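Local coordinates for protein PA0821 (Pseudomonas aeruginosa, PDB 7DRG) that probably acts as the immunity protein (antitoxin) that protects the cell against a putative VRR-NUC nuclease effector of the type VI secretion system, at residues L146-P151 with L163-D168; L152-Q155 with L160-L163; C39-L44 with G207-T212. All coordinates share one frame; numbering follows the deposited sequence.

Interaction 1: residues L146-P151 with L163-D168; sequences LEFSVP and LQLFID
Phe148 of strand 146-151 drives its ring against the helix segment 163-168, where Leu165 and Phe166 receive it. Its CB points toward the helix. With chi1 at 71°, CG sits between the backbone N and the carbonyl carbon, and it is the far end of the ring, not its near end, that makes the contact. Along one flank, CE1 comes 4.0 Å from CD1 of Phe166; along the other, CE2 lies 3.8 Å from CB of Leu165 and 4.0 Å from its CD1. Between them, CZ reaches the helix backbone itself, 3.9 Å from both N and CA of Phe166. The ring thus ends in the fork between two consecutive helix residues, and a long, flat phenylalanine suits the task of bridging the 9.0 Å that separates CA of Phe148 from CA of Phe166.

The two receiving side chains diverge. Phe166 turns its CG anti to N (chi1 -166°), and the two phenylalanine side chains cross at about a right angle. All three residues are buried, and the side-chain contacts are apolar, made of dispersion and exclusion of water.

Strand 144-151 lies between strands 34-46 and 126-131, antiparallel to both, and helix 161-173 packs across one face of this sheet. Phe162 and Phe169 of that helix also meet the Phe148 ring, Phe127 touches it from strand 126-131, and Leu44 of strand 34-46 packs on Phe166.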
ATOM      1  N   LEU B 146     -16.785   4.344  23.403  1.00 15.48           N
ATOM      2  CA  LEU B 146     -15.901   5.449  23.751  1.00 16.45           C
ATOM      3  C   LEU B 146     -14.576   5.225  23.045  1.00 17.73           C
ATOM      4  O   LEU B 146     -13.971   4.159  23.195  1.00 16.34           O
ATOM      5  CB  LEU B 146     -15.664   5.534  25.263  1.00 15.83           C
ATOM      6  CG  LEU B 146     -14.576   6.515  25.708  1.00 17.50           C
ATOM      7  CD1 LEU B 146     -14.917   7.946  25.310  1.00 22.28           C
ATOM      8  CD2 LEU B 146     -14.362   6.442  27.214  1.00 18.15           C
ATOM      9  N   GLU B 147     -14.121   6.223  22.292  1.00 16.74           N
ATOM     10  CA  GLU B 147     -12.805   6.186  21.666  1.00 15.92           C
ATOM     11  C   GLU B 147     -12.027   7.416  22.091  1.00 17.67           C
ATOM     12  O   GLU B 147     -12.583   8.513  22.172  1.00 19.35           O
ATOM     13  CB  GLU B 147     -12.880   6.161  20.136  1.00 19.64           C
ATOM     14  CG  GLU B 147     -13.449   4.912  19.537  1.00 26.54           C
ATOM     15  CD  GLU B 147     -13.021   4.751  18.090  1.00 31.26           C
ATOM     16  OE1 GLU B 147     -12.255   3.814  17.810  1.00 23.17           O
ATOM     17  OE2 GLU B 147     -13.431   5.578  17.238  1.00 32.63           O
ATOM     18  N   PHE B 148     -10.737   7.241  22.350  1.00 15.68           N
ATOM     19  CA  PHE B 148      -9.931   8.375  22.762  1.00 14.21           C
ATOM     20  C   PHE B 148      -8.499   8.132  22.328  1.00 15.29           C
ATOM     21  O   PHE B 148      -8.084   6.992  22.112  1.00 16.55           O
ATOM     22  CB  PHE B 148     -10.026   8.612  24.278  1.00 14.33           C
ATOM     23  CG  PHE B 148      -9.337   7.567  25.094  1.00 17.44           C
ATOM     24  CD1 PHE B 148      -9.906   6.321  25.265  1.00 17.52           C
ATOM     25  CD2 PHE B 148      -8.105   7.827  25.673  1.00 20.24           C
ATOM     26  CE1 PHE B 148      -9.255   5.344  26.020  1.00 19.23           C
ATOM     27  CE2 PHE B 148      -7.447   6.859  26.425  1.00 20.10           C
ATOM     28  CZ  PHE B 148      -8.032   5.614  26.594  1.00 19.55           C
ATOM     29  N   SER B 149      -7.745   9.214  22.171  1.00 16.37           N
ATOM     30  CA  SER B 149      -6.400   9.038  21.656  1.00 16.39           C
ATOM     31  C   SER B 149      -5.487  10.152  22.132  1.00 17.07           C
ATOM     32  O   SER B 149      -5.930  11.253  22.464  1.00 17.72           O
ATOM     33  CB  SER B 149      -6.395   8.994  20.122  1.00 18.32           C
ATOM     34  OG  SER B 149      -6.653  10.282  19.581  1.00 19.84           O
ATOM     35  N   VAL B 150      -4.193   9.845  22.125  1.00 15.97           N
ATOM     36  CA  VAL B 150      -3.137  10.825  22.372  1.00 16.42           C
ATOM     37  C   VAL B 150      -2.107  10.717  21.254  1.00 18.29           C
ATOM     38  O   VAL B 150      -2.028   9.692  20.557  1.00 16.99           O
ATOM     39  CB  VAL B 150      -2.464  10.604  23.747  1.00 15.88           C
ATOM     40  CG1 VAL B 150      -3.493  10.637  24.888  1.00 19.27           C
ATOM     41  CG2 VAL B 150      -1.663   9.289  23.747  1.00 16.92           C
ATOM     42  N   PRO B 151      -1.281  11.751  21.075  1.00 19.97           N
ATOM     43  CA  PRO B 151      -0.228  11.692  20.054  1.00 19.17           C
ATOM     44  C   PRO B 151       0.852  10.686  20.411  1.00 16.43           C
ATOM     45  O   PRO B 151       1.089  10.375  21.580  1.00 19.34           O
ATOM     46  CB  PRO B 151       0.345  13.116  20.042  1.00 23.26           C
ATOM     47  CG  PRO B 151      -0.680  13.962  20.720  1.00 20.09           C
ATOM     48  CD  PRO B 151      -1.387  13.086  21.687  1.00 22.43           C
ATOM     49  N   LEU B 163      -1.928   4.495  29.069  1.00 18.09           N
ATOM     50  CA  LEU B 163      -2.216   3.211  29.686  1.00 16.36           C
ATOM     51  C   LEU B 163      -3.064   3.381  30.946  1.00 17.95           C
ATOM     52  O   LEU B 163      -4.049   2.660  31.139  1.00 18.49           O
ATOM     53  CB  LEU B 163      -0.892   2.510  29.996  1.00 17.83           C
ATOM     54  CG  LEU B 163      -0.929   1.221  30.805  1.00 21.22           C
ATOM     55  CD1 LEU B 163      -1.760   0.179  30.095  1.00 23.24           C
ATOM     56  CD2 LEU B 163       0.506   0.735  31.025  1.00 22.03           C
ATOM     57  N   GLN B 164      -2.712   4.349  31.799  1.00 16.87           N
ATOM     58  CA  GLN B 164      -3.502   4.611  32.997  1.00 18.50           C
ATOM     59  C   GLN B 164      -4.934   5.008  32.649  1.00 19.94           C
ATOM     60  O   GLN B 164      -5.884   4.573  33.310  1.00 17.84           O
ATOM     61  CB  GLN B 164      -2.835   5.706  33.832  1.00 20.23           C
ATOM     62  CG  GLN B 164      -3.483   5.910  35.189  1.00 22.62           C
ATOM     63  CD  GLN B 164      -3.198   4.763  36.141  1.00 25.02           C
ATOM     64  OE1 GLN B 164      -2.046   4.530  36.524  1.00 26.72           O
ATOM     65  NE2 GLN B 164      -4.239   4.026  36.512  1.00 29.91           N
ATOM     66  N   LEU B 165      -5.109   5.831  31.615  1.00 18.17           N
ATOM     67  CA  LEU B 165      -6.458   6.202  31.190  1.00 18.11           C
ATOM     68  C   LEU B 165      -7.246   4.977  30.751  1.00 17.37           C
ATOM     69  O   LEU B 165      -8.414   4.811  31.122  1.00 17.05           O
ATOM     70  CB  LEU B 165      -6.408   7.227  30.052  1.00 17.47           C
ATOM     71  CG  LEU B 165      -5.833   8.613  30.322  1.00 21.54           C
ATOM     72  CD1 LEU B 165      -5.854   9.426  29.029  1.00 23.52           C
ATOM     73  CD2 LEU B 165      -6.605   9.326  31.431  1.00 24.92           C
ATOM     74  N   PHE B 166      -6.627   4.113  29.936  1.00 14.99           N
ATOM     75  CA  PHE B 166      -7.349   2.959  29.410  1.00 14.95           C
ATOM     76  C   PHE B 166      -7.835   2.054  30.537  1.00 18.23           C
ATOM     77  O   PHE B 166      -8.986   1.600  30.528  1.00 17.24           O
ATOM     78  CB  PHE B 166      -6.462   2.189  28.422  1.00 17.30           C
ATOM     79  CG  PHE B 166      -7.210   1.192  27.590  1.00 15.53           C
ATOM     80  CD1 PHE B 166      -7.875   1.596  26.444  1.00 15.67           C
ATOM     81  CD2 PHE B 166      -7.251  -0.147  27.947  1.00 19.09           C
ATOM     82  CE1 PHE B 166      -8.573   0.678  25.679  1.00 15.31           C
ATOM     83  CE2 PHE B 166      -7.943  -1.063  27.184  1.00 19.80           C
ATOM     84  CZ  PHE B 166      -8.603  -0.648  26.043  1.00 17.98           C
ATOM     85  N   ILE B 167      -6.981   1.807  31.531  1.00 17.39           N
ATOM     86  CA  ILE B 167      -7.387   0.987  32.668  1.00 20.98           C
ATOM     87  C   ILE B 167      -8.443   1.705  33.502  1.00 18.43           C
ATOM     88  O   ILE B 167      -9.439   1.102  33.915  1.00 19.28           O
ATOM     89  CB  ILE B 167      -6.161   0.608  33.514  1.00 19.72           C
ATOM     90  CG1 ILE B 167      -5.086  -0.066  32.655  1.00 24.31           C
ATOM     91  CG2 ILE B 167      -6.584  -0.275  34.679  1.00 19.55           C
ATOM     92  CD1 ILE B 167      -5.587  -1.219  31.830  1.00 26.99           C
ATOM     93  N   ASP B 168      -8.234   2.995  33.782  1.00 17.01           N
ATOM     94  CA  ASP B 168      -9.205   3.751  34.570  1.00 15.95           C
ATOM     95  C   ASP B 168     -10.568   3.764  33.895  1.00 18.02           C
ATOM     96  O   ASP B 168     -11.600   3.620  34.563  1.00 17.61           O
ATOM     97  CB  ASP B 168      -8.722   5.184  34.792  1.00 16.68           C
ATOM     98  CG  ASP B 168      -7.624   5.279  35.852  1.00 20.75           C
ATOM     99  OD1 ASP B 168      -7.277   4.246  36.448  1.00 22.84           O
ATOM    100  OD2 ASP B 168      -7.097   6.391  36.077  1.00 22.53           O
TER

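Interaction 2: residues L152-Q155 with L160-L163; sequences LLYQ and LDFL
The phenol ring of Tyr154 and the carboxylate of Asp161 meet with their planes 47° apart, the oxygen OD2 approaching the ring obliquely near CE2 and CZ. Elsewhere the Tyr154 ring is in edge-to-face contact with Trp125. The hydroxyl OH of Tyr154 donates to OD2 of Asp161 over 2.7 Å, and OD2 accepts with its anti lone pair, the one turned away from the other carboxylate oxygen. CB of Asp161 also lies 3.8 Å from CE2 of Tyr154, so the acid is packed against the ring as well as bonded to its end. The second pair of flat groups is almost perpendicular: the Gln155 amide stands at 89° to the Phe162 ring, and the nearest approach is OE1 of Gln155 to CB of Phe162.

These pairs span the short turn joining helix 152-157 to helix 161-173. Gln155 serves the start of the second helix through water. Its chain bends at chi2 (65°), and OE1 accepts from two waters: one, 2.7 Å from OE1, accepts in turn from the backbone N of Phe162, and the other, 2.8 Å from OE1, accepts from N of Leu163. Amide groups in a helix's first turn lack acceptors within the helix, and a glutamine can serve two of them at once while its NE2 donates to the carbonyl O of Pro159 in the connecting turn.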
ATOM      1  N   LEU B 152       1.523  10.187  19.373  1.00 20.05           N
ATOM      2  CA  LEU B 152       2.630   9.260  19.591  1.00 18.41           C
ATOM      3  C   LEU B 152       3.765   9.919  20.364  1.00 22.37           C
ATOM      4  O   LEU B 152       4.406   9.276  21.204  1.00 23.13           O
ATOM      5  CB  LEU B 152       3.137   8.725  18.251  1.00 19.35           C
ATOM      6  CG  LEU B 152       2.140   7.925  17.411  1.00 23.75           C
ATOM      7  CD1 LEU B 152       2.849   7.319  16.204  1.00 26.62           C
ATOM      8  CD2 LEU B 152       1.476   6.831  18.214  1.00 23.38           C
ATOM      9  N   LEU B 153       4.042  11.195  20.086  1.00 22.18           N
ATOM     10  CA  LEU B 153       5.116  11.878  20.799  1.00 24.40           C
ATOM     11  C   LEU B 153       4.766  12.047  22.269  1.00 26.97           C
ATOM     12  O   LEU B 153       5.637  11.923  23.138  1.00 27.45           O
ATOM     13  CB  LEU B 153       5.410  13.234  20.153  1.00 29.54           C
ATOM     14  CG  LEU B 153       6.569  14.035  20.760  1.00 41.03           C
ATOM     15  CD1 LEU B 153       7.886  13.253  20.673  1.00 36.89           C
ATOM     16  CD2 LEU B 153       6.700  15.395  20.089  1.00 50.64           C
ATOM     17  N   TYR B 154       3.494  12.313  22.569  1.00 22.28           N
ATOM     18  CA  TYR B 154       3.071  12.361  23.963  1.00 23.05           C
ATOM     19  C   TYR B 154       3.311  11.020  24.645  1.00 24.27           C
ATOM     20  O   TYR B 154       3.814  10.962  25.774  1.00 26.80           O
ATOM     21  CB  TYR B 154       1.593  12.763  24.064  1.00 22.57           C
ATOM     22  CG  TYR B 154       1.183  13.005  25.493  1.00 24.67           C
ATOM     23  CD1 TYR B 154       1.331  14.256  26.069  1.00 21.84           C
ATOM     24  CD2 TYR B 154       0.694  11.972  26.279  1.00 21.89           C
ATOM     25  CE1 TYR B 154       0.989  14.473  27.382  1.00 24.80           C
ATOM     26  CE2 TYR B 154       0.351  12.178  27.601  1.00 23.83           C
ATOM     27  CZ  TYR B 154       0.496  13.434  28.143  1.00 23.41           C
ATOM     28  OH  TYR B 154       0.163  13.652  29.460  1.00 27.88           O
ATOM     29  N   GLN B 155       2.936   9.930  23.973  1.00 23.02           N
ATOM     30  CA  GLN B 155       3.141   8.597  24.531  1.00 23.42           C
ATOM     31  C   GLN B 155       4.614   8.326  24.812  1.00 25.77           C
ATOM     32  O   GLN B 155       4.954   7.751  25.852  1.00 25.93           O
ATOM     33  CB  GLN B 155       2.567   7.537  23.584  1.00 24.24           C
ATOM     34  CG  GLN B 155       3.037   6.114  23.886  1.00 23.36           C
ATOM     35  CD  GLN B 155       2.554   5.593  25.230  1.00 25.91           C
ATOM     36  OE1 GLN B 155       1.566   6.078  25.780  1.00 22.71           O
ATOM     37  NE2 GLN B 155       3.245   4.587  25.753  1.00 27.96           N
ATOM     38  N   LEU B 160       3.241   6.090  30.619  1.00 21.56           N
ATOM     39  CA  LEU B 160       2.223   5.466  31.454  1.00 20.93           C
ATOM     40  C   LEU B 160       0.884   6.191  31.419  1.00 21.32           C
ATOM     41  O   LEU B 160      -0.090   5.675  31.975  1.00 22.26           O
ATOM     42  CB  LEU B 160       2.707   5.369  32.909  1.00 22.53           C
ATOM     43  CG  LEU B 160       4.007   4.584  33.089  1.00 26.21           C
ATOM     44  CD1 LEU B 160       4.317   4.452  34.565  1.00 26.29           C
ATOM     45  CD2 LEU B 160       3.915   3.211  32.436  1.00 26.39           C
ATOM     46  N   ASP B 161       0.796   7.352  30.766  1.00 20.33           N
ATOM     47  CA  ASP B 161      -0.413   8.170  30.892  1.00 19.83           C
ATOM     48  C   ASP B 161      -1.597   7.564  30.141  1.00 19.47           C
ATOM     49  O   ASP B 161      -2.684   7.406  30.711  1.00 19.53           O
ATOM     50  CB  ASP B 161      -0.148   9.592  30.401  1.00 23.28           C
ATOM     51  CG  ASP B 161       0.609  10.433  31.409  1.00 31.76           C
ATOM     52  OD1 ASP B 161       1.100   9.874  32.418  1.00 28.16           O
ATOM     53  OD2 ASP B 161       0.698  11.661  31.197  1.00 30.73           O
ATOM     54  N   PHE B 162      -1.424   7.257  28.851  1.00 18.20           N
ATOM     55  CA  PHE B 162      -2.520   6.651  28.100  1.00 20.53           C
ATOM     56  C   PHE B 162      -2.919   5.316  28.712  1.00 18.23           C
ATOM     57  O   PHE B 162      -4.110   5.017  28.863  1.00 18.03           O
ATOM     58  CB  PHE B 162      -2.123   6.479  26.631  1.00 18.83           C
ATOM     59  CG  PHE B 162      -3.143   5.746  25.813  1.00 15.83           C
ATOM     60  CD1 PHE B 162      -3.175   4.361  25.798  1.00 17.26           C
ATOM     61  CD2 PHE B 162      -4.087   6.439  25.067  1.00 17.62           C
ATOM     62  CE1 PHE B 162      -4.118   3.677  25.072  1.00 18.79           C
ATOM     63  CE2 PHE B 162      -5.033   5.755  24.321  1.00 17.99           C
ATOM     64  CZ  PHE B 162      -5.054   4.378  24.327  1.00 16.53           C
ATOM     65  N   LEU B 163      -1.928   4.495  29.069  1.00 18.09           N
ATOM     66  CA  LEU B 163      -2.216   3.211  29.686  1.00 16.36           C
ATOM     67  C   LEU B 163      -3.064   3.381  30.946  1.00 17.95           C
ATOM     68  O   LEU B 163      -4.049   2.660  31.139  1.00 18.49           O
ATOM     69  CB  LEU B 163      -0.892   2.510  29.996  1.00 17.83           C
ATOM     70  CG  LEU B 163      -0.929   1.221  30.805  1.00 21.22           C
ATOM     71  CD1 LEU B 163      -1.760   0.179  30.095  1.00 23.24           C
ATOM     72  CD2 LEU B 163       0.506   0.735  31.025  1.00 22.03           C
TER
HETATM   73  O   HOH W   1       0.712   8.213  27.185  1.00 21.02           O
HETATM   74  O   HOH W   2       0.617   4.599  27.900  1.00 22.30           O

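Interaction 3: residues C39-L44 with G207-T212; sequences CLRGTL and GLDVGT
OD2 of Asp209 takes two donors from the side of strand 39-44: a water, 2.7 Å away, and the guanidinium of Arg41. The water donates to OD2 of Asp209 and also to OG1 of Thr43, again over 2.7 Å, and accepts from NE of Arg41 at 2.9 Å. It therefore ties together three side chains, two of them alternate residues on the same face of strand 34-46, which is antiparallel to strand 144-151, and the third on a loop that runs between helices 191-204 and 213-216.

The direct bond from Arg41 is the weaker of the two. NH2 of Arg41 donates to OD2 of Asp209 over 3.4 Å, a weak hydrogen bond although nearly straight (163°), and it counts as a salt bridge. The oxygen lies at the guanidinium edge, near its plane, as does the water; yet the carboxylate is turned 81° from the guanidinium, so this is a single-oxygen contact and not a two-pronged pairing. Arginine fits here because its long chain can leave the strand, bend at chi3 (74°) and offer N-H groups in several directions: NH1 is bonded to OD1 of Asn185.

Asp209 in turn has its stronger partner outside this contact, a salt bridge from OD1 to NZ of Lys228. With Lys228 and Arg41 both near, the buried carboxylate is probably kept ionised. Lys228 also bonds to the carbonyl O of Val210, just before Gly211, where a CB would jam against that same oxygen, which by itself calls for glycine. The carbonyl O of Gly211 lies 3.7 Å from NH2 of Arg41.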
ATOM      1  N   CYS B  39      -1.882   7.932  15.574  1.00 17.41           N
ATOM      2  CA  CYS B  39      -1.880   8.238  16.995  1.00 16.30           C
ATOM      3  C   CYS B  39      -2.057   6.945  17.786  1.00 15.70           C
ATOM      4  O   CYS B  39      -2.145   5.848  17.223  1.00 17.57           O
ATOM      5  CB  CYS B  39      -2.970   9.266  17.318  1.00 18.55           C
ATOM      6  SG  CYS B  39      -4.624   8.665  16.928  1.00 21.64           S
ATOM      7  N   LEU B  40      -2.078   7.083  19.108  1.00 15.57           N
ATOM      8  CA  LEU B  40      -2.350   5.973  20.013  1.00 14.09           C
ATOM      9  C   LEU B  40      -3.805   6.090  20.456  1.00 14.74           C
ATOM     10  O   LEU B  40      -4.151   6.990  21.227  1.00 17.74           O
ATOM     11  CB  LEU B  40      -1.397   6.015  21.200  1.00 17.38           C
ATOM     12  CG  LEU B  40      -1.654   5.042  22.346  1.00 17.64           C
ATOM     13  CD1 LEU B  40      -1.748   3.618  21.836  1.00 19.43           C
ATOM     14  CD2 LEU B  40      -0.528   5.185  23.371  1.00 20.48           C
ATOM     15  N   ARG B  41      -4.646   5.175  19.983  1.00 14.34           N
ATOM     16  CA  ARG B  41      -6.086   5.255  20.185  1.00 14.55           C
ATOM     17  C   ARG B  41      -6.589   4.049  20.961  1.00 14.94           C
ATOM     18  O   ARG B  41      -6.141   2.917  20.733  1.00 15.51           O
ATOM     19  CB  ARG B  41      -6.822   5.342  18.846  1.00 15.43           C
ATOM     20  CG  ARG B  41      -8.316   5.637  18.965  1.00 15.23           C
ATOM     21  CD  ARG B  41      -8.916   5.929  17.578  1.00 15.70           C
ATOM     22  NE  ARG B  41      -9.056   4.727  16.758  1.00 18.10           N
ATOM     23  CZ  ARG B  41      -9.314   4.776  15.450  1.00 22.25           C
ATOM     24  NH1 ARG B  41      -9.422   5.952  14.857  1.00 24.12           N
ATOM     25  NH2 ARG B  41      -9.460   3.665  14.744  1.00 22.07           N
ATOM     26  N   GLY B  42      -7.526   4.300  21.868  1.00 15.25           N
ATOM     27  CA  GLY B  42      -8.213   3.242  22.592  1.00 16.17           C
ATOM     28  C   GLY B  42      -9.690   3.259  22.256  1.00 13.35           C
ATOM     29  O   GLY B  42     -10.283   4.327  22.086  1.00 15.02           O
ATOM     30  N   THR B  43     -10.273   2.067  22.154  1.00 14.08           N
ATOM     31  CA  THR B  43     -11.669   1.874  21.779  1.00 15.96           C
ATOM     32  C   THR B  43     -12.322   0.943  22.790  1.00 16.56           C
ATOM     33  O   THR B  43     -11.824  -0.165  23.023  1.00 16.02           O
ATOM     34  CB  THR B  43     -11.763   1.265  20.381  1.00 17.65           C
ATOM     35  OG1 THR B  43     -11.109   2.122  19.437  1.00 18.16           O
ATOM     36  CG2 THR B  43     -13.204   1.053  19.977  1.00 21.90           C
ATOM     37  N   LEU B  44     -13.423   1.392  23.396  1.00 16.12           N
ATOM     38  CA  LEU B  44     -14.133   0.620  24.411  1.00 15.55           C
ATOM     39  C   LEU B  44     -15.596   0.516  24.007  1.00 15.38           C
ATOM     40  O   LEU B  44     -16.249   1.539  23.785  1.00 18.88           O
ATOM     41  CB  LEU B  44     -14.006   1.273  25.793  1.00 16.90           C
ATOM     42  CG  LEU B  44     -12.598   1.395  26.377  1.00 20.14           C
ATOM     43  CD1 LEU B  44     -12.638   2.161  27.687  1.00 23.78           C
ATOM     44  CD2 LEU B  44     -12.002   0.023  26.587  1.00 21.72           C
ATOM     45  N   GLY B 207      -0.058  -4.076  12.926  1.00 20.22           N
ATOM     46  CA  GLY B 207      -0.453  -3.640  14.253  1.00 19.61           C
ATOM     47  C   GLY B 207      -1.421  -2.481  14.285  1.00 23.23           C
ATOM     48  O   GLY B 207      -1.791  -2.006  15.362  1.00 21.86           O
ATOM     49  N   LEU B 208      -1.859  -2.011  13.127  1.00 18.90           N
ATOM     50  CA  LEU B 208      -2.746  -0.861  13.048  1.00 16.94           C
ATOM     51  C   LEU B 208      -4.198  -1.304  13.144  1.00 18.40           C
ATOM     52  O   LEU B 208      -4.619  -2.210  12.420  1.00 21.71           O
ATOM     53  CB  LEU B 208      -2.514  -0.137  11.725  1.00 15.97           C
ATOM     54  CG  LEU B 208      -3.414   1.070  11.544  1.00 20.14           C
ATOM     55  CD1 LEU B 208      -2.667   2.310  12.033  1.00 21.44           C
ATOM     56  CD2 LEU B 208      -3.856   1.169  10.086  1.00 22.43           C
ATOM     57  N   ASP B 209      -4.968  -0.648  14.008  1.00 17.67           N
ATOM     58  CA  ASP B 209      -6.408  -0.838  13.991  1.00 18.03           C
ATOM     59  C   ASP B 209      -7.029  -0.008  12.877  1.00 20.89           C
ATOM     60  O   ASP B 209      -6.573   1.097  12.581  1.00 25.35           O
ATOM     61  CB  ASP B 209      -7.035  -0.443  15.331  1.00 19.43           C
ATOM     62  CG  ASP B 209      -8.543  -0.587  15.323  1.00 23.11           C
ATOM     63  OD1 ASP B 209      -9.021  -1.701  15.015  1.00 23.80           O
ATOM     64  OD2 ASP B 209      -9.248   0.407  15.617  1.00 23.48           O
ATOM     65  N   VAL B 210      -8.094  -0.547  12.274  1.00 21.29           N
ATOM     66  CA  VAL B 210      -8.774   0.068  11.139  1.00 19.18           C
ATOM     67  C   VAL B 210     -10.274   0.051  11.392  1.00 21.19           C
ATOM     68  O   VAL B 210     -10.803  -0.876  12.010  1.00 23.83           O
ATOM     69  CB  VAL B 210      -8.435  -0.678   9.824  1.00 24.38           C
ATOM     70  CG1 VAL B 210      -9.260  -0.163   8.656  1.00 39.82           C
ATOM     71  CG2 VAL B 210      -6.949  -0.558   9.528  1.00 27.17           C
ATOM     72  N   GLY B 211     -10.959   1.086  10.917  1.00 21.75           N
ATOM     73  CA  GLY B 211     -12.410   1.100  10.890  1.00 24.35           C
ATOM     74  C   GLY B 211     -13.000   2.074  11.899  1.00 22.11           C
ATOM     75  O   GLY B 211     -12.297   2.821  12.582  1.00 25.57           O
ATOM     76  N   THR B 212     -14.332   2.054  11.961  1.00 19.93           N
ATOM     77  CA  THR B 212     -15.117   2.993  12.761  1.00 21.02           C
ATOM     78  C   THR B 212     -15.964   2.194  13.747  1.00 22.27           C
ATOM     79  O   THR B 212     -16.978   1.601  13.366  1.00 22.27           O
ATOM     80  CB  THR B 212     -15.985   3.867  11.859  1.00 24.28           C
ATOM     81  OG1 THR B 212     -15.150   4.526  10.902  1.00 27.44           O
ATOM     82  CG2 THR B 212     -16.707   4.909  12.684  1.00 25.40           C
TER
HETATM   83  O   HOH W   3      -8.961   2.005  17.764  1.00 24.62           O

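How the interactions relate
Interactions 1 and 3 are both buried and work from adjacent strands, 144-151 and 34-46, but their chemistry differs: the first packs aromatic and aliphatic groups against helix 161-173, while the third gathers charges and a water near the centre of the chain. OE1 of Glu147 and OG1 of Thr43, 2.6 Å apart, extend that polar cluster to strand 144-151. Interaction 2, farther from the centre and only partly buried, mixes a hydroxyl-carboxylate bond with water bridges. It shares helix 161-173 and Leu163 with interaction 1, and Phe162 joins the two, its CE2 lying 3.4 Å from CE2 of Phe148. Leu40 packs Gln155 and Phe162 onto strand 34-46.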